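Local coordinates for ABC transporter binding protein AcbH (Actinoplanes, PDB 3OO8), which serves as the extracellular solute receptor of an ABC transporter, binding beta-D-galactopyranose with an exclusive preference for that sugar, at residues A[68-73]-A[86-91]; A[77-82]-A[100-105]. The protein carries 2 engineered substitutions. All coordinates share one frame; numbering follows the deposited sequence.

Followed from the N terminus, the chain leaves strand 60-64, enters helix 67-79, turns back into strand 85-89 and goes on through helix 92-99 to a loop. Interaction 1 closes the first circuit, laying the start of helix 67-79 against strand 85-89 with 12 residues between the two segments. Interaction 2 closes a second, bringing the end of the same helix to loop 100-105 across 17 intervening residues. The two circuits cross rather than nest, because 77-82 falls between 68-73 and 86-91 while its partner 100-105 lies beyond 86-91. Tyr77 joins them: its CE2 lies 3.9 Å from Phe70 CZ, and its OH lies against Ala86.

Interaction 1. Residues A[68-73]-A[86-91]; sequences NTFQNN and ATWFAG
Phe70 meets strand 85-89 with the rim of its ring: the methyl of Ala86 lies near the ring plane, its CB 4.1 Å from Phe70 CZ, and Trp88 CE3 sits at the same rim. Thr87 O approaches obliquely, 3.5 Å from Phe70 CE2. Further along the strand the rings of Trp88 and Phe89 lie face against face, with Phe89 CE2 3.6 Å above the indole plane and offset toward its rim. The Gln71 amide reaches this pair, turned 20° from the plane of the Trp88 ring, its NE2 3.6 Å from Trp88 CZ3 and lying in plane at the edge of Phe89. Gln71 is modelled in two conformers, so these amide contacts hold for one of them, and its very close approach to Phe89 is doubtful.

Torsions explain the reach of both helix residues. Phe70 swings its ring away from its own backbone nitrogen (chi1 -170°) and toward the strand, whereas the chain of Gln71 bends at chi2 to bring its amide to the aromatic pair. In this conformer OE1 also accepts from Asn35 ND2, and Thr87 OG1 accepts from the Asn35 backbone N. Thr87 O, by contrast, is buried without a polar partner in the model. Trimming Phe70 to an alanine would probably open a gap beside Ala86 and Thr87 and deprive Tyr77 of the ring it meets.

The segments cross at 78° and belong to a beta-alpha-beta crossover in which helix 67-79 links the parallel strands 60-64 and 85-89, with 30-34 between them in the sheet. In this class 2 solute-binding fold the contact borders the sugar site: Gln71 is a beta-D-galactose-binding residue, though no sugar is bound to this chain here, and Phe89 makes a cation-pi contact with Arg373, another such residue.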
ATOM      1  N   ASN A  68     -13.850   2.875  10.359  1.00 20.45           N
ATOM      2  CA  ASN A  68     -14.330   3.752   9.306  1.00 21.20           C
ATOM      3  C   ASN A  68     -14.722   5.119   9.825  1.00 19.62           C
ATOM      4  O   ASN A  68     -14.431   6.127   9.197  1.00 20.61           O
ATOM      5  CB  ASN A  68     -15.473   3.086   8.542  1.00 21.86           C
ATOM      6  CG  ASN A  68     -14.974   2.015   7.600  1.00 26.28           C
ATOM      7  OD1 ASN A  68     -13.766   1.872   7.367  1.00 31.87           O
ATOM      8  ND2 ASN A  68     -15.901   1.237   7.060  1.00 34.70           N
ATOM      9  N   THR A  69     -15.369   5.138  10.982  1.00 19.57           N
ATOM     10  CA  THR A  69     -15.749   6.389  11.628  1.00 20.38           C
ATOM     11  C   THR A  69     -14.551   7.263  11.932  1.00 21.26           C
ATOM     12  O   THR A  69     -14.594   8.466  11.692  1.00 20.62           O
ATOM     13  CB  THR A  69     -16.523   6.144  12.920  1.00 21.29           C
ATOM     14  OG1 THR A  69     -17.615   5.274  12.613  1.00 20.45           O
ATOM     15  CG2 THR A  69     -17.046   7.438  13.493  1.00 24.07           C
ATOM     16  N   PHE A  70     -13.503   6.657  12.498  1.00 17.83           N
ATOM     17  CA  PHE A  70     -12.275   7.400  12.806  1.00 15.29           C
ATOM     18  C   PHE A  70     -11.717   8.033  11.523  1.00 15.30           C
ATOM     19  O   PHE A  70     -11.340   9.214  11.513  1.00 16.75           O
ATOM     20  CB  PHE A  70     -11.220   6.452  13.424  1.00 14.92           C
ATOM     21  CG  PHE A  70     -10.032   7.170  13.981  1.00 14.69           C
ATOM     22  CD1 PHE A  70     -10.069   7.639  15.303  1.00 13.52           C
ATOM     23  CD2 PHE A  70      -8.881   7.366  13.199  1.00 11.80           C
ATOM     24  CE1 PHE A  70      -8.982   8.341  15.853  1.00 18.14           C
ATOM     25  CE2 PHE A  70      -7.788   8.080  13.737  1.00 12.60           C
ATOM     26  CZ  PHE A  70      -7.839   8.538  15.062  1.00 18.83           C
ATOM     27  N   GLN A  71     -11.638   7.249  10.454  0.50 17.22           N
ATOM     28  CA  GLN A  71     -11.131   7.740   9.181  0.50 15.87           C
ATOM     29  C   GLN A  71     -11.980   8.951   8.764  0.50 16.08           C
ATOM     30  O   GLN A  71     -11.463  10.034   8.467  0.50 15.35           O
ATOM     31  CB  GLN A  71     -11.282   6.639   8.119  0.50 16.17           C
ATOM     32  CG  GLN A  71     -10.749   5.287   8.579  0.50 16.68           C
ATOM     33  CD  GLN A  71      -9.303   5.345   9.012  0.50 20.99           C
ATOM     34  OE1 GLN A  71      -8.999   5.224  10.194  0.50 15.23           O
ATOM     35  NE2 GLN A  71      -8.403   5.538   8.055  0.50 18.15           N
ATOM     36  N   ASN A  72     -13.291   8.761   8.798  1.00 18.59           N
ATOM     37  CA  ASN A  72     -14.219   9.801   8.316  1.00 20.89           C
ATOM     38  C   ASN A  72     -14.141  11.090   9.126  1.00 21.94           C
ATOM     39  O   ASN A  72     -14.368  12.176   8.577  1.00 23.13           O
ATOM     40  CB  ASN A  72     -15.657   9.276   8.257  1.00 21.51           C
ATOM     41  CG  ASN A  72     -15.876   8.276   7.141  1.00 21.62           C
ATOM     42  OD1 ASN A  72     -15.140   8.240   6.148  1.00 24.91           O
ATOM     43  ND2 ASN A  72     -16.915   7.455   7.298  1.00 23.65           N
ATOM     44  N   ASN A  73     -13.804  10.978  10.414  1.00 20.05           N
ATOM     45  CA  ASN A  73     -13.770  12.148  11.293  1.00 19.86           C
ATOM     46  C   ASN A  73     -12.392  12.772  11.477  1.00 19.24           C
ATOM     47  O   ASN A  73     -12.247  13.729  12.243  1.00 19.72           O
ATOM     48  CB  ASN A  73     -14.375  11.788  12.663  1.00 19.45           C
ATOM     49  CG  ASN A  73     -14.551  13.009  13.589  1.00 26.60           C
ATOM     50  OD1 ASN A  73     -15.176  14.014  13.215  1.00 28.25           O
ATOM     51  ND2 ASN A  73     -14.039  12.896  14.817  1.00 20.28           N
ATOM     52  N   ALA A  86      -2.099   9.331  17.710  1.00  9.63           N
ATOM     53  CA  ALA A  86      -3.155   8.657  16.966  1.00  9.92           C
ATOM     54  C   ALA A  86      -2.666   7.734  15.850  1.00  8.58           C
ATOM     55  O   ALA A  86      -1.601   7.892  15.304  1.00 10.56           O
ATOM     56  CB  ALA A  86      -4.156   9.710  16.401  1.00 12.70           C
ATOM     57  N   THR A  87      -3.461   6.737  15.534  1.00  9.97           N
ATOM     58  CA  THR A  87      -3.196   5.915  14.393  1.00  8.93           C
ATOM     59  C   THR A  87      -3.466   6.637  13.081  1.00 10.21           C
ATOM     60  O   THR A  87      -4.501   7.276  12.931  1.00 12.15           O
ATOM     61  CB  THR A  87      -4.179   4.744  14.394  1.00  8.50           C
ATOM     62  OG1 THR A  87      -5.526   5.225  14.570  1.00 11.69           O
ATOM     63  CG2 THR A  87      -3.835   3.775  15.540  1.00 10.83           C
ATOM     64  N   TRP A  88      -2.555   6.519  12.123  1.00  8.66           N
ATOM     65  CA  TRP A  88      -2.849   7.051  10.794  1.00  9.53           C
ATOM     66  C   TRP A  88      -2.028   6.255   9.776  1.00 11.56           C
ATOM     67  O   TRP A  88      -1.658   5.117  10.032  1.00 11.70           O
ATOM     68  CB  TRP A  88      -2.614   8.585  10.711  1.00  9.98           C
ATOM     69  CG  TRP A  88      -3.301   9.176   9.504  1.00 11.49           C
ATOM     70  CD1 TRP A  88      -2.716   9.821   8.444  1.00 12.02           C
ATOM     71  CD2 TRP A  88      -4.704   9.118   9.213  1.00 12.21           C
ATOM     72  NE1 TRP A  88      -3.672  10.158   7.516  1.00 12.73           N
ATOM     73  CE2 TRP A  88      -4.896   9.735   7.953  1.00 11.84           C
ATOM     74  CE3 TRP A  88      -5.814   8.588   9.878  1.00 14.68           C
ATOM     75  CZ2 TRP A  88      -6.161   9.827   7.348  1.00 14.25           C
ATOM     76  CZ3 TRP A  88      -7.093   8.713   9.275  1.00 10.61           C
ATOM     77  CH2 TRP A  88      -7.231   9.320   8.028  1.00 12.16           C
ATOM     78  N   PHE A  89      -1.705   6.846   8.633  1.00 11.25           N
ATOM     79  CA  PHE A  89      -0.931   6.105   7.624  1.00 10.54           C
ATOM     80  C   PHE A  89      -0.324   7.095   6.636  1.00 11.04           C
ATOM     81  O   PHE A  89      -0.766   8.252   6.537  1.00 11.72           O
ATOM     82  CB  PHE A  89      -1.861   5.115   6.901  1.00  9.82           C
ATOM     83  CG  PHE A  89      -3.187   5.716   6.499  1.00 10.93           C
ATOM     84  CD1 PHE A  89      -3.334   6.440   5.307  1.00 13.76           C
ATOM     85  CD2 PHE A  89      -4.299   5.538   7.307  1.00 19.13           C
ATOM     86  CE1 PHE A  89      -4.569   6.970   4.938  1.00 13.16           C
ATOM     87  CE2 PHE A  89      -5.519   6.079   6.952  1.00 18.13           C
ATOM     88  CZ  PHE A  89      -5.658   6.798   5.786  1.00 17.04           C
ATOM     89  N   ALA A  90       0.694   6.642   5.916  1.00  9.19           N
ATOM     90  CA  ALA A  90       1.369   7.474   4.936  1.00  9.84           C
ATOM     91  C   ALA A  90       0.431   7.891   3.795  1.00 10.88           C
ATOM     92  O   ALA A  90      -0.575   7.221   3.501  1.00 10.06           O
ATOM     93  CB  ALA A  90       2.639   6.752   4.398  1.00  9.17           C
ATOM     94  N   GLY A  91       0.776   9.000   3.148  1.00 11.67           N
ATOM     95  CA  GLY A  91       0.061   9.374   1.927  1.00 12.79           C
ATOM     96  C   GLY A  91      -0.360  10.819   1.900  1.00 12.32           C
ATOM     97  O   GLY A  91       0.210  11.679   2.609  1.00 13.27           O
TER

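Interaction 2. Residues A[77-82]-A[100-105]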
ATOM      1  N   TYR A  77     -11.462  15.727  14.045  1.00 20.27           N
ATOM      2  CA  TYR A  77     -10.783  15.175  15.216  1.00 17.68           C
ATOM      3  C   TYR A  77      -9.498  15.915  15.564  1.00 17.64           C
ATOM      4  O   TYR A  77      -9.283  16.288  16.722  1.00 17.59           O
ATOM      5  CB  TYR A  77     -10.537  13.684  14.998  1.00 16.07           C
ATOM      6  CG  TYR A  77      -9.587  13.022  15.990  1.00 16.48           C
ATOM      7  CD1 TYR A  77     -10.037  12.560  17.225  1.00 16.25           C
ATOM      8  CD2 TYR A  77      -8.253  12.803  15.646  1.00 16.94           C
ATOM      9  CE1 TYR A  77      -9.152  11.939  18.130  1.00 18.45           C
ATOM     10  CE2 TYR A  77      -7.388  12.165  16.526  1.00 13.52           C
ATOM     11  CZ  TYR A  77      -7.838  11.736  17.760  1.00 12.19           C
ATOM     12  OH  TYR A  77      -6.955  11.087  18.623  1.00 14.81           O
ATOM     13  N   LEU A  78      -8.642  16.144  14.568  1.00 15.89           N
ATOM     14  CA  LEU A  78      -7.390  16.843  14.787  1.00 17.80           C
ATOM     15  C   LEU A  78      -7.624  18.301  15.179  1.00 16.45           C
ATOM     16  O   LEU A  78      -6.828  18.905  15.904  1.00 17.15           O
ATOM     17  CB  LEU A  78      -6.540  16.786  13.509  1.00 16.04           C
ATOM     18  CG  LEU A  78      -6.042  15.371  13.185  1.00 17.39           C
ATOM     19  CD1 LEU A  78      -5.427  15.316  11.798  1.00 17.16           C
ATOM     20  CD2 LEU A  78      -5.037  14.915  14.247  1.00 13.84           C
ATOM     21  N   GLN A  79      -8.724  18.873  14.710  1.00 19.83           N
ATOM     22  CA  GLN A  79      -8.972  20.294  14.994  1.00 20.92           C
ATOM     23  C   GLN A  79      -9.666  20.546  16.322  1.00 22.48           C
ATOM     24  O   GLN A  79      -9.702  21.681  16.794  1.00 22.63           O
ATOM     25  CB  GLN A  79      -9.743  20.929  13.842  1.00 22.65           C
ATOM     26  CG  GLN A  79      -8.952  20.849  12.552  1.00 27.42           C
ATOM     27  CD  GLN A  79      -9.616  21.546  11.400  1.00 33.76           C
ATOM     28  OE1 GLN A  79      -9.680  22.772  11.362  1.00 39.88           O
ATOM     29  NE2 GLN A  79     -10.080  20.769  10.426  1.00 33.59           N
ATOM     30  N   GLY A  80     -10.201  19.489  16.928  1.00 22.11           N
ATOM     31  CA  GLY A  80     -10.898  19.591  18.198  1.00 21.57           C
ATOM     32  C   GLY A  80     -10.003  19.424  19.406  1.00 19.71           C
ATOM     33  O   GLY A  80      -9.181  20.291  19.724  1.00 19.52           O
ATOM     34  N   THR A  81     -10.170  18.304  20.089  1.00 21.54           N
ATOM     35  CA  THR A  81      -9.378  18.008  21.277  1.00 21.72           C
ATOM     36  C   THR A  81      -8.884  16.559  21.127  1.00 19.54           C
ATOM     37  O   THR A  81      -9.336  15.655  21.832  1.00 21.62           O
ATOM     38  CB  THR A  81     -10.219  18.191  22.557  1.00 23.73           C
ATOM     39  OG1 THR A  81     -11.358  17.334  22.504  1.00 28.50           O
ATOM     40  CG2 THR A  81     -10.726  19.642  22.673  1.00 26.32           C
ATOM     41  N   PRO A  82      -7.953  16.342  20.196  1.00 17.99           N
ATOM     42  CA  PRO A  82      -7.470  14.983  19.888  1.00 15.36           C
ATOM     43  C   PRO A  82      -6.674  14.354  21.038  1.00 15.93           C
ATOM     44  O   PRO A  82      -6.301  15.027  22.019  1.00 15.86           O
ATOM     45  CB  PRO A  82      -6.596  15.220  18.654  1.00 14.28           C
ATOM     46  CG  PRO A  82      -5.998  16.587  18.921  1.00 14.50           C
ATOM     47  CD  PRO A  82      -7.231  17.355  19.412  1.00 18.13           C
ATOM     48  N   GLN A 100      -1.145  21.770   6.949  1.00 19.27           N
ATOM     49  CA  GLN A 100      -2.162  22.598   7.574  1.00 22.69           C
ATOM     50  C   GLN A 100      -1.841  23.044   8.992  1.00 21.03           C
ATOM     51  O   GLN A 100      -2.606  23.809   9.578  1.00 24.62           O
ATOM     52  CB  GLN A 100      -3.439  21.791   7.610  1.00 22.86           C
ATOM     53  CG  GLN A 100      -4.670  22.516   8.017  1.00 31.93           C
ATOM     54  CD  GLN A 100      -5.901  21.748   7.575  1.00 40.93           C
ATOM     55  OE1 GLN A 100      -5.791  20.621   7.088  1.00 39.87           O
ATOM     56  NE2 GLN A 100      -7.072  22.352   7.732  1.00 44.45           N
ATOM     57  N   GLY A 101      -0.765  22.503   9.565  1.00 18.63           N
ATOM     58  CA  GLY A 101      -0.349  22.824  10.922  1.00 20.80           C
ATOM     59  C   GLY A 101      -1.058  22.005  11.982  1.00 20.54           C
ATOM     60  O   GLY A 101      -1.084  22.402  13.140  1.00 20.05           O
ATOM     61  N   LEU A 102      -1.648  20.870  11.597  1.00 16.73           N
ATOM     62  CA  LEU A 102      -2.386  20.052  12.559  1.00 15.52           C
ATOM     63  C   LEU A 102      -1.546  19.000  13.279  1.00 14.48           C
ATOM     64  O   LEU A 102      -2.042  18.359  14.206  1.00 16.47           O
ATOM     65  CB  LEU A 102      -3.566  19.332  11.881  1.00 17.66           C
ATOM     66  CG  LEU A 102      -4.646  20.236  11.270  1.00 21.06           C
ATOM     67  CD1 LEU A 102      -5.778  19.404  10.637  1.00 21.79           C
ATOM     68  CD2 LEU A 102      -5.168  21.154  12.347  1.00 21.04           C
ATOM     69  N   LEU A 103      -0.312  18.819  12.840  1.00 13.99           N
ATOM     70  CA  LEU A 103       0.562  17.769  13.376  1.00 14.67           C
ATOM     71  C   LEU A 103       1.853  18.305  13.942  1.00 16.38           C
ATOM     72  O   LEU A 103       2.445  19.212  13.375  1.00 16.49           O
ATOM     73  CB  LEU A 103       0.879  16.742  12.293  1.00 15.28           C
ATOM     74  CG  LEU A 103      -0.313  16.099  11.581  1.00 15.05           C
ATOM     75  CD1 LEU A 103       0.229  15.087  10.597  1.00 14.87           C
ATOM     76  CD2 LEU A 103      -1.281  15.425  12.552  1.00 15.47           C
ATOM     77  N   THR A 104       2.301  17.734  15.061  1.00 14.67           N
ATOM     78  CA  THR A 104       3.571  18.123  15.651  1.00 16.82           C
ATOM     79  C   THR A 104       4.694  17.398  14.928  1.00 16.00           C
ATOM     80  O   THR A 104       4.624  16.181  14.757  1.00 14.83           O
ATOM     81  CB  THR A 104       3.568  17.756  17.152  1.00 17.20           C
ATOM     82  OG1 THR A 104       2.637  18.615  17.813  1.00 20.11           O
ATOM     83  CG2 THR A 104       4.934  17.977  17.777  1.00 17.15           C
ATOM     84  N   PRO A 105       5.714  18.123  14.447  1.00 14.89           N
ATOM     85  CA  PRO A 105       6.836  17.433  13.838  1.00 13.97           C
ATOM     86  C   PRO A 105       7.627  16.623  14.879  1.00 15.40           C
ATOM     87  O   PRO A 105       7.679  16.996  16.079  1.00 18.26           O
ATOM     88  CB  PRO A 105       7.675  18.569  13.247  1.00 17.65           C
ATOM     89  CG  PRO A 105       7.401  19.708  14.126  1.00 18.67           C
ATOM     90  CD  PRO A 105       5.965  19.582  14.562  1.00 14.73           C
TER
HETATM   91  O   HOH W   1      -4.141  18.498  16.175  1.00 18.27           O
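Leu102 points its isobutyl group at the end of helix 67-79, where its two methyls engage two neighbouring residues. CD1 meets both Leu78 CB and Gln79 CG, at 4.0 Å each, while CD2 lies 3.8 Å from Gln79 CG. Leu102 thus packs against Gln79 at its CG, the two side chains crossing at a slant. Gln79 holds its CG beside its backbone nitrogen (chi1 -61°); beyond CG the chain is extended, and its terminal NE2 bonds Ser75 O in the preceding turn of the helix, leaving the CG methylene to meet Leu102.

Leu78 reaches a second leucine with its tip. Its CD2 touches Leu103 CD2 at 4.2 Å, methyl to methyl, and again the two chains lie askew rather than alongside. Beside this apolar patch, one water joins the backbones. It donates to Leu78 O at 2.7 Å and to Leu102 O at 2.9 Å, so both of its hydrogens are spent on carbonyls, and a polar bridge supplements contacts that are otherwise methyl against methyl or methylene.

Gly101, with its positive phi, closes helix 92-99 in a Schellman motif, and the chain then turns to present Leu102 and Leu103. Phe97 of that helix touches Leu78, Leu102 and Leu103 alike, and Pro306 packs on Leu78 as well. The contact therefore joins the C-terminal ends of helices 67-79 and 92-99, while backbone bonds from Leu102 to Lys307 and from Thr104 to Leu305 tie loop 100-105 to the chain that follows strand 301-304.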